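Salt-tolerant glutaminase (Micrococcus luteus, PDB 3AGE) probably catalyses the hydrolysis of L-glutamine to L-glutamate and ammonium, using a catalytic domain related to the beta-lactamases. Local coordinates at residues A[64-69]-A[192-197]. Residues are numbered along the deposited sequence; the frame is centred on the assembly and turned at random.
Sequences SASKPF and VAQCAV. With GLU (glutamic acid), chain C.
Ser64 and Cys195 bring the two backbones closest, with Ser64 CA 6.2 Å from Cys195 CA. Segment 64-69 carries the Ser-x-x-Lys motif of the beta-lactamase-like fold, Ser64 to Lys67. A 3-10 turn, in which Lys67 N bonds to Ser64 O at 3.0 Å, leads into helix 67-78. Segment 192-197 lies on the C-terminal part of helix 184-195, and backbone hydrogen bonds of Cys195 with Gln63 and of Val197 with Ile62 tie it to the chain just before Ser64.

One side-chain hydrogen bond crosses the contact: Gln194 NE2 donates to Ser66 OG at 2.8 Å, nearly straight (162°) and only 7° out of the amide plane. Gln194 reaches it with an extended chain, CG anti to the backbone N (chi1 167°), and its CG also lies 3.3 Å from Ser66 OG. That hydroxyl bonds to Gln63 O as well, so two partners grip this buried oxygen.

The base of Lys67 lies near Gln194 NE2; its extended chain leads away from there, and NZ bonds to Asn114 OD1 and Met112 O. Bound glutamate lies beside Ser64 and Cys195; Ser64 meets it through N and OG, although the ligand's OE2 is less surely placed. At the ligand's other end, Cys195 SG approaches the glutamate N at 3.3 Å.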
loop_
_atom_site.group_PDB
_atom_site.type_symbol
_atom_site.label_atom_id
_atom_site.label_comp_id
_atom_site.label_asym_id
_atom_site.label_seq_id
_atom_site.Cartn_x
_atom_site.Cartn_y
_atom_site.Cartn_z
ATOM N N SER A 64 -1.415 -18.340 -16.491
ATOM C CA SER A 64 -0.991 -16.943 -16.387
ATOM C C SER A 64 -0.549 -16.492 -15.000
ATOM O O SER A 64 0.004 -15.398 -14.849
ATOM C CB SER A 64 -2.087 -15.996 -16.895
ATOM O OG SER A 64 -3.148 -15.881 -15.969
ATOM N N ALA A 65 -0.798 -17.312 -13.984
ATOM C CA ALA A 65 -0.380 -16.942 -12.637
ATOM C C ALA A 65 1.132 -17.093 -12.564
ATOM O O ALA A 65 1.749 -16.761 -11.554
ATOM C CB ALA A 65 -1.047 -17.817 -11.605
ATOM N N SER A 66 1.718 -17.586 -13.652
ATOM C CA SER A 66 3.164 -17.761 -13.741
ATOM C C SER A 66 3.828 -16.458 -14.170
ATOM O O SER A 66 5.024 -16.266 -13.964
ATOM C CB SER A 66 3.501 -18.826 -14.775
ATOM O OG SER A 66 3.153 -18.383 -16.072
ATOM N N LYS A 67 3.041 -15.564 -14.760
ATOM C CA LYS A 67 3.551 -14.298 -15.267
ATOM C C LYS A 67 4.305 -13.405 -14.288
ATOM O O LYS A 67 5.376 -12.895 -14.616
ATOM C CB LYS A 67 2.415 -13.522 -15.933
ATOM C CG LYS A 67 1.873 -14.224 -17.180
ATOM C CD LYS A 67 0.753 -13.436 -17.831
ATOM C CE LYS A 67 0.172 -14.182 -19.013
ATOM N NZ LYS A 67 -0.981 -13.455 -19.610
ATOM N N PRO A 68 3.770 -13.198 -13.076
ATOM C CA PRO A 68 4.526 -12.335 -12.168
ATOM C C PRO A 68 5.889 -12.867 -11.763
ATOM O O PRO A 68 6.800 -12.093 -11.474
ATOM C CB PRO A 68 3.570 -12.149 -10.982
ATOM C CG PRO A 68 2.639 -13.300 -11.078
ATOM C CD PRO A 68 2.421 -13.456 -12.549
ATOM N N PHE A 69 6.044 -14.184 -11.782
ATOM C CA PHE A 69 7.307 -14.802 -11.389
ATOM C C PHE A 69 8.365 -14.839 -12.504
ATOM O O PHE A 69 9.552 -14.612 -12.251
ATOM C CB PHE A 69 7.032 -16.206 -10.839
ATOM C CG PHE A 69 5.959 -16.233 -9.785
ATOM C CD1 PHE A 69 4.681 -16.712 -10.080
ATOM C CD2 PHE A 69 6.204 -15.723 -8.512
ATOM C CE1 PHE A 69 3.661 -16.680 -9.123
ATOM C CE2 PHE A 69 5.195 -15.686 -7.551
ATOM C CZ PHE A 69 3.918 -16.166 -7.859
ATOM N N VAL A 192 4.084 -21.568 -22.964
ATOM C CA VAL A 192 3.038 -22.560 -22.728
ATOM C C VAL A 192 3.498 -23.603 -21.708
ATOM O O VAL A 192 2.713 -24.068 -20.890
ATOM C CB VAL A 192 2.607 -23.272 -24.049
ATOM C CG1 VAL A 192 1.702 -24.471 -23.742
ATOM C CG2 VAL A 192 1.851 -22.290 -24.945
ATOM N N ALA A 193 4.769 -23.975 -21.756
ATOM C CA ALA A 193 5.291 -24.937 -20.794
ATOM C C ALA A 193 5.236 -24.248 -19.433
ATOM O O ALA A 193 4.847 -24.834 -18.424
ATOM C CB ALA A 193 6.722 -25.295 -21.143
ATOM N N GLN A 194 5.639 -22.986 -19.434
ATOM C CA GLN A 194 5.644 -22.147 -18.252
ATOM C C GLN A 194 4.264 -22.212 -17.604
ATOM O O GLN A 194 4.145 -22.305 -16.385
ATOM C CB GLN A 194 5.978 -20.715 -18.684
ATOM C CG GLN A 194 5.747 -19.621 -17.667
ATOM C CD GLN A 194 5.901 -18.232 -18.279
ATOM O OE1 GLN A 194 6.868 -17.962 -18.987
ATOM N NE2 GLN A 194 4.948 -17.345 -18.001
ATOM N N CYS A 195 3.223 -22.178 -18.436
ATOM C CA CYS A 195 1.838 -22.226 -17.960
ATOM C C CYS A 195 1.429 -23.618 -17.512
ATOM O O CYS A 195 0.424 -23.783 -16.817
ATOM C CB CYS A 195 0.870 -21.767 -19.053
ATOM S SG CYS A 195 0.889 -20.002 -19.399
ATOM N N ALA A 196 2.205 -24.617 -17.918
ATOM C CA ALA A 196 1.905 -25.991 -17.562
ATOM C C ALA A 196 2.576 -26.416 -16.263
ATOM O O ALA A 196 2.466 -27.576 -15.856
ATOM C CB ALA A 196 2.306 -26.923 -18.690
ATOM N N VAL A 197 3.276 -25.490 -15.611
ATOM C CA VAL A 197 3.918 -25.816 -14.342
ATOM C C VAL A 197 2.825 -26.144 -13.317
ATOM O O VAL A 197 1.859 -25.392 -13.169
ATOM C CB VAL A 197 4.772 -24.645 -13.832
ATOM C CG1 VAL A 197 5.242 -24.916 -12.410
ATOM C CG2 VAL A 197 5.962 -24.449 -14.747
HETATM N N GLU C . -1.919 -20.333 -21.171
HETATM C CA GLU C . -3.113 -19.486 -21.437
HETATM C C GLU C . -3.099 -18.854 -22.815
HETATM O O GLU C . -4.149 -18.937 -23.476
HETATM C CB GLU C . -3.239 -18.374 -20.393
HETATM C CG GLU C . -4.051 -18.774 -19.203
HETATM C CD GLU C . -4.507 -17.593 -18.383
HETATM O OE1 GLU C . -5.013 -16.611 -18.961
HETATM O OE2 GLU C . -4.376 -17.656 -17.148
HETATM O OXT GLU C . -2.061 -18.276 -23.210
#